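Local coordinates for triacylglycerol lipase (Clostridium botulinum, PDB 5AH1), which hydrolyses synthetic polyesters and probably triacylglycerols, as a zinc-binding enzyme of the alpha/beta-hydrolase fold, at residues V125-D130 / T300-T305; F154-Y159 / L271-L276. One frame throughout, in Å; residues are numbered along the deposited sequence.

Both contacts build the same zinc site, from different depths of the fold. Contact 1 (125-130 with 300-305) is buried, its centre about 13 Å from that of the chain. It joins the starts of helices 128-140 and 304-308 and supplies two carboxylates to the metal. Contact 2 (154-159 with 271-276), its centre about 22 Å from that of the chain, joins two loops, is only partly buried, and supplies one histidine. Its chemistry is mostly aromatic and aliphatic packing round the imidazole, whereas contact 1 relies on carboxylates, a serine hydroxyl and a bridging water. The centres of the two contacts lie about 11 Å apart, and contact 2 falls within the chain loop that contact 1 closes.

Contact 1: residues V125-D130 / T300-T305; sequences VSSNWD and TKDIAT. With ZN (zinc ion), chain B.
The carboxylates of Asp-130 and Asp-302 approach each other from opposite directions with their planes 82° apart, and the zinc ion lies between them. Asp-130 OD1 binds the metal at 1.9 Å and Asp-302 OD2 at 2.0 Å, while His-150 and His-156 complete a site of two aspartates and two histidines, as in related zinc-binding bacterial lipases. The metal probably offsets much of the repulsion between the two acids, where Asp-130 OD1 is 3.5 Å from Asp-302 OD1. Ser-127 OG donates to Asp-302 OD1 at 2.7 Å from above the carboxylate plane, 43° out of it. The same hydroxyl oxygen, Ser-127 OG, accepts from Asp-130 N at 3.0 Å, making Ser-127 the N-cap of helix 128-140 and a second-shell residue that holds the Asp-302 carboxylate directly and Asp-130 through its backbone. Asp-302 can meet it because its CG is anti to the backbone N (chi1 -171°), which carries the carboxylate across to the other segment. A water bridges the two segments further, donating to Asp-130 OD2 and to Asp-302 O and accepting from Ser-127 N. Asp-130 OD2 also accepts from Gln-273, so this acid is held by metal, water and amide together. Beyond the site, the backbones join where Ala-304 N, at the start of helix 304-308, donates to Val-125 O at 3.0 Å. The end of the isoleucine side chain before that helix packs against the same carbonyl, with Ile-303 CD1 3.3 Å from Val-125 O.

Contact 2: residues F154-Y159 / L271-L276; sequences FKHNRY and LDQWGL. With ZN (zinc ion), chain B.
Gln-273, His-156 and Trp-274 bury the most surface here, in the zinc site of this alpha/beta-hydrolase lipase, consistent with related zinc-binding bacterial lipases; the histidine is wedged against a short 3-10 turn, residues 272-274. His-156 NE2 binds the zinc ion at 2.1 Å. Its ring makes a T-shaped pair with Trp-274: the imidazole edge is directed at the indole face, with planes at 64° and centroids of the imidazole and the six-membered indole ring 4.8 Å apart. The same indole face receives a CH-pi contact from His-156 CB, which stands 3.9 Å from the centroid of the six-membered ring of Trp-274. The outer part of the indole meets the backbone two residues before the histidine, Trp-274 CZ3 lying 3.4 Å from Phe-154 O. Gln-273 lays its aliphatic part over a face of the imidazole, its CG 3.8 Å from the centroid of the His-156 ring in a second CH-pi contact. A bend at chi2 (-82°) turns the glutamine amide away toward the metal site, on the side of Asp-130. Rotation of the histidine is restrained at the far nitrogen too: His-156 ND1 donates nearly in its ring plane to Asn-157 O at 2.8 Å. This leaves NE2 for the metal and probably strengthens its donation. The two loops, one linking helix 148-154 to strand 159-163 and the other preceding helix 284-292, are tied through their backbones by Asn-157 N, which donates to Gln-273 O at 3.0 Å and an almost straight 175°.

Contact 1: residues V125-D130 / T300-T305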
loop_
_atom_site.group_PDB
_atom_site.type_symbol
_atom_site.label_atom_id
_atom_site.label_comp_id
_atom_site.label_asym_id
_atom_site.label_seq_id
_atom_site.Cartn_x
_atom_site.Cartn_y
_atom_site.Cartn_z
ATOM N N VAL A 125 -2.944 7.471 -6.826
ATOM C CA VAL A 125 -3.696 8.346 -5.932
ATOM C C VAL A 125 -5.207 8.129 -5.996
ATOM O O VAL A 125 -5.976 8.942 -5.499
ATOM C CB VAL A 125 -3.355 9.832 -6.230
ATOM C CG1 VAL A 125 -1.862 10.110 -6.013
ATOM C CG2 VAL A 125 -3.760 10.244 -7.647
ATOM N N SER A 126 -5.616 7.020 -6.594
ATOM C CA SER A 126 -7.026 6.676 -6.689
ATOM C C SER A 126 -7.542 5.982 -5.427
ATOM O O SER A 126 -6.770 5.588 -4.548
ATOM C CB SER A 126 -7.277 5.838 -7.934
ATOM O OG SER A 126 -6.952 6.606 -9.086
ATOM N N SER A 127 -8.860 5.816 -5.339
ATOM C CA SER A 127 -9.456 5.155 -4.191
ATOM C C SER A 127 -9.087 3.671 -4.150
ATOM O O SER A 127 -8.671 3.081 -5.137
ATOM C CB SER A 127 -10.965 5.264 -4.250
ATOM O OG SER A 127 -11.449 4.541 -5.366
ATOM N N ASN A 128 -9.268 3.060 -2.987
ATOM C CA ASN A 128 -9.044 1.623 -2.859
ATOM C C ASN A 128 -10.007 0.814 -3.731
ATOM O O ASN A 128 -9.618 -0.211 -4.287
ATOM C CB ASN A 128 -9.137 1.210 -1.389
ATOM C CG ASN A 128 -7.854 1.486 -0.648
ATOM O OD1 ASN A 128 -6.793 0.996 -1.055
ATOM N ND2 ASN A 128 -7.927 2.226 0.449
ATOM N N TRP A 129 -11.253 1.249 -3.853
ATOM C CA TRP A 129 -12.167 0.581 -4.776
ATOM C C TRP A 129 -11.597 0.615 -6.197
ATOM O O TRP A 129 -11.499 -0.414 -6.888
ATOM C CB TRP A 129 -13.524 1.266 -4.760
ATOM C CG TRP A 129 -14.509 0.714 -5.764
ATOM C CD1 TRP A 129 -14.564 0.999 -7.114
ATOM C CD2 TRP A 129 -15.590 -0.204 -5.511
ATOM N NE1 TRP A 129 -15.601 0.317 -7.694
ATOM C CE2 TRP A 129 -16.248 -0.420 -6.737
ATOM C CE3 TRP A 129 -16.060 -0.875 -4.364
ATOM C CZ2 TRP A 129 -17.376 -1.233 -6.842
ATOM C CZ3 TRP A 129 -17.164 -1.682 -4.480
ATOM C CH2 TRP A 129 -17.803 -1.867 -5.706
ATOM N N ASP A 130 -11.211 1.808 -6.651
ATOM C CA ASP A 130 -10.733 1.940 -8.021
ATOM C C ASP A 130 -9.468 1.094 -8.208
ATOM O O ASP A 130 -9.314 0.400 -9.210
ATOM C CB ASP A 130 -10.443 3.400 -8.383
ATOM C CG ASP A 130 -11.709 4.285 -8.500
ATOM O OD1 ASP A 130 -12.847 3.829 -8.210
ATOM O OD2 ASP A 130 -11.542 5.462 -8.908
ATOM N N THR A 300 -14.753 14.824 -3.690
ATOM C CA THR A 300 -15.212 13.435 -3.702
ATOM C C THR A 300 -14.579 12.630 -2.574
ATOM O O THR A 300 -13.454 12.922 -2.147
ATOM C CB THR A 300 -14.894 12.734 -5.052
ATOM O OG1 THR A 300 -15.471 11.425 -5.063
ATOM C CG2 THR A 300 -13.381 12.602 -5.307
ATOM N N LYS A 301 -15.288 11.629 -2.072
ATOM C CA LYS A 301 -14.637 10.674 -1.181
ATOM C C LYS A 301 -14.000 9.523 -1.962
ATOM O O LYS A 301 -13.327 8.685 -1.365
ATOM C CB LYS A 301 -15.595 10.162 -0.112
ATOM C CG LYS A 301 -16.723 9.303 -0.604
ATOM C CD LYS A 301 -17.510 8.799 0.598
ATOM C CE LYS A 301 -18.618 7.815 0.228
ATOM N NZ LYS A 301 -19.393 7.420 1.452
ATOM N N ASP A 302 -14.201 9.477 -3.281
ATOM C CA ASP A 302 -13.624 8.396 -4.094
ATOM C C ASP A 302 -12.204 8.702 -4.570
ATOM O O ASP A 302 -11.938 8.730 -5.777
ATOM C CB ASP A 302 -14.555 8.137 -5.283
ATOM C CG ASP A 302 -14.194 6.895 -6.082
ATOM O OD1 ASP A 302 -13.805 5.863 -5.479
ATOM O OD2 ASP A 302 -14.340 6.947 -7.324
ATOM N N ILE A 303 -11.299 8.939 -3.625
ATOM C CA ILE A 303 -9.925 9.345 -3.936
ATOM C C ILE A 303 -9.007 8.886 -2.788
ATOM O O ILE A 303 -9.482 8.664 -1.683
ATOM C CB ILE A 303 -9.895 10.884 -4.198
ATOM C CG1 ILE A 303 -8.627 11.304 -4.940
ATOM C CG2 ILE A 303 -10.129 11.646 -2.908
ATOM C CD1 ILE A 303 -8.553 10.803 -6.379
ATOM N N ALA A 304 -7.710 8.733 -3.046
ATOM C CA ALA A 304 -6.844 8.125 -2.039
ATOM C C ALA A 304 -6.771 8.910 -0.730
ATOM O O ALA A 304 -6.702 8.320 0.338
ATOM C CB ALA A 304 -5.434 7.914 -2.586
ATOM N N THR A 305 -6.750 10.232 -0.812
ATOM C CA THR A 305 -6.574 11.059 0.372
ATOM C C THR A 305 -7.710 10.848 1.381
ATOM O O THR A 305 -7.470 10.841 2.596
ATOM C CB THR A 305 -6.380 12.546 -0.032
ATOM O OG1 THR A 305 -7.285 12.887 -1.080
ATOM C CG2 THR A 305 -4.978 12.746 -0.550
HETATM ZN ZN ZN B . -14.173 5.240 -8.296
HETATM O O HOH W 1 -10.262 7.405 -7.507
#

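Contact 2: residues F154-Y159 / L271-L276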
loop_
_atom_site.group_PDB
_atom_site.type_symbol
_atom_site.label_atom_id
_atom_site.label_comp_id
_atom_site.label_asym_id
_atom_site.label_seq_id
_atom_site.Cartn_x
_atom_site.Cartn_y
_atom_site.Cartn_z
ATOM N N PHE A 154 -20.208 8.115 -8.174
ATOM C CA PHE A 154 -19.058 8.992 -7.999
ATOM C C PHE A 154 -18.773 9.878 -9.216
ATOM O O PHE A 154 -17.863 10.700 -9.192
ATOM C CB PHE A 154 -17.848 8.173 -7.548
ATOM C CG PHE A 154 -17.999 7.645 -6.150
ATOM C CD1 PHE A 154 -18.053 8.500 -5.071
ATOM C CD2 PHE A 154 -18.115 6.288 -5.912
ATOM C CE1 PHE A 154 -18.204 8.014 -3.785
ATOM C CE2 PHE A 154 -18.268 5.798 -4.621
ATOM C CZ PHE A 154 -18.313 6.665 -3.557
ATOM N N LYS A 155 -19.583 9.731 -10.262
ATOM C CA LYS A 155 -19.512 10.574 -11.453
ATOM C C LYS A 155 -18.171 10.481 -12.158
ATOM O O LYS A 155 -17.521 11.474 -12.448
ATOM C CB LYS A 155 -19.840 12.022 -11.096
ATOM C CG LYS A 155 -21.157 12.171 -10.341
ATOM C CD LYS A 155 -21.385 13.593 -9.866
ATOM C CE LYS A 155 -22.690 13.712 -9.076
ATOM N NZ LYS A 155 -22.738 12.828 -7.864
ATOM N N HIS A 156 -17.767 9.250 -12.439
ATOM C CA HIS A 156 -16.594 8.993 -13.263
ATOM C C HIS A 156 -16.862 7.871 -14.255
ATOM O O HIS A 156 -17.936 7.287 -14.274
ATOM C CB HIS A 156 -15.302 8.824 -12.424
ATOM C CG HIS A 156 -15.136 7.528 -11.662
ATOM N ND1 HIS A 156 -15.017 6.290 -12.257
ATOM C CD2 HIS A 156 -14.925 7.319 -10.336
ATOM C CE1 HIS A 156 -14.787 5.377 -11.327
ATOM N NE2 HIS A 156 -14.708 5.976 -10.153
ATOM N N ASN A 157 -15.896 7.586 -15.114
ATOM C CA ASN A 157 -16.101 6.609 -16.165
ATOM C C ASN A 157 -16.222 5.217 -15.575
ATOM O O ASN A 157 -15.525 4.878 -14.615
ATOM C CB ASN A 157 -14.911 6.587 -17.123
ATOM C CG ASN A 157 -14.844 7.792 -18.008
ATOM O OD1 ASN A 157 -15.854 8.435 -18.269
ATOM N ND2 ASN A 157 -13.648 8.099 -18.488
ATOM N N ARG A 158 -17.076 4.393 -16.174
ATOM C CA ARG A 158 -17.145 2.979 -15.810
ATOM C C ARG A 158 -15.909 2.212 -16.256
ATOM O O ARG A 158 -15.433 1.343 -15.526
ATOM C CB ARG A 158 -18.385 2.313 -16.393
ATOM C CG ARG A 158 -18.466 0.826 -16.091
ATOM C CD ARG A 158 -19.744 0.137 -16.553
ATOM N NE ARG A 158 -19.608 -1.304 -16.398
ATOM C CZ ARG A 158 -20.465 -2.201 -16.878
ATOM N NH1 ARG A 158 -21.581 -1.870 -17.483
ATOM N NH2 ARG A 158 -20.177 -3.474 -16.774
ATOM N N TYR A 159 -15.398 2.514 -17.451
ATOM C CA TYR A 159 -14.260 1.770 -18.001
ATOM C C TYR A 159 -13.001 2.587 -17.954
ATOM O O TYR A 159 -13.018 3.786 -18.231
ATOM C CB TYR A 159 -14.546 1.305 -19.432
ATOM C CG TYR A 159 -15.731 0.388 -19.505
ATOM C CD1 TYR A 159 -15.629 -0.934 -19.097
ATOM C CD2 TYR A 159 -16.953 0.847 -19.930
ATOM C CE1 TYR A 159 -16.728 -1.771 -19.131
ATOM C CE2 TYR A 159 -18.057 0.028 -19.973
ATOM C CZ TYR A 159 -17.939 -1.293 -19.568
ATOM O OH TYR A 159 -19.013 -2.165 -19.593
ATOM N N LEU A 271 -5.209 8.843 -13.801
ATOM C CA LEU A 271 -6.527 9.362 -13.438
ATOM C C LEU A 271 -7.458 9.440 -14.658
ATOM O O LEU A 271 -8.310 10.319 -14.737
ATOM C CB LEU A 271 -6.371 10.723 -12.740
ATOM C CG LEU A 271 -5.727 10.598 -11.349
ATOM C CD1 LEU A 271 -5.241 11.946 -10.865
ATOM C CD2 LEU A 271 -6.670 9.969 -10.333
ATOM N N ASP A 272 -7.295 8.495 -15.574
ATOM C CA ASP A 272 -8.099 8.394 -16.787
ATOM C C ASP A 272 -9.599 8.472 -16.496
ATOM O O ASP A 272 -10.353 9.097 -17.245
ATOM C CB ASP A 272 -7.838 7.066 -17.510
ATOM C CG ASP A 272 -6.381 6.831 -17.855
ATOM O OD1 ASP A 272 -5.487 7.173 -17.058
ATOM O OD2 ASP A 272 -6.144 6.260 -18.939
ATOM N N GLN A 273 -10.031 7.816 -15.423
ATOM C CA GLN A 273 -11.457 7.665 -15.158
ATOM C C GLN A 273 -12.117 8.988 -14.809
ATOM O O GLN A 273 -13.314 9.136 -14.976
ATOM C CB GLN A 273 -11.730 6.593 -14.087
ATOM C CG GLN A 273 -11.464 6.994 -12.635
ATOM C CD GLN A 273 -10.013 6.876 -12.239
ATOM O OE1 GLN A 273 -9.102 7.199 -13.005
ATOM N NE2 GLN A 273 -9.785 6.406 -11.023
ATOM N N TRP A 274 -11.301 9.921 -14.317
ATOM C CA TRP A 274 -11.733 11.259 -13.945
ATOM C C TRP A 274 -11.567 12.283 -15.059
ATOM O O TRP A 274 -11.790 13.460 -14.833
ATOM C CB TRP A 274 -10.949 11.734 -12.717
ATOM C CG TRP A 274 -11.233 10.949 -11.465
ATOM C CD1 TRP A 274 -10.413 10.043 -10.851
ATOM C CD2 TRP A 274 -12.425 11.003 -10.677
ATOM N NE1 TRP A 274 -11.014 9.529 -9.730
ATOM C CE2 TRP A 274 -12.245 10.119 -9.588
ATOM C CE3 TRP A 274 -13.617 11.731 -10.769
ATOM C CZ2 TRP A 274 -13.218 9.926 -8.625
ATOM C CZ3 TRP A 274 -14.576 11.544 -9.806
ATOM C CH2 TRP A 274 -14.369 10.653 -8.733
ATOM N N GLY A 275 -11.182 11.853 -16.255
ATOM C CA GLY A 275 -10.949 12.783 -17.345
ATOM C C GLY A 275 -9.682 13.583 -17.133
ATOM O O GLY A 275 -9.560 14.688 -17.666
ATOM N N LEU A 276 -8.727 13.013 -16.396
ATOM C CA LEU A 276 -7.478 13.690 -16.084
ATOM C C LEU A 276 -6.251 13.017 -16.709
ATOM O O LEU A 276 -5.172 13.066 -16.142
ATOM C CB LEU A 276 -7.324 13.835 -14.558
ATOM C CG LEU A 276 -8.325 14.806 -13.911
ATOM C CD1 LEU A 276 -8.213 14.745 -12.405
ATOM C CD2 LEU A 276 -8.114 16.229 -14.413
HETATM ZN ZN ZN B . -14.173 5.240 -8.296
#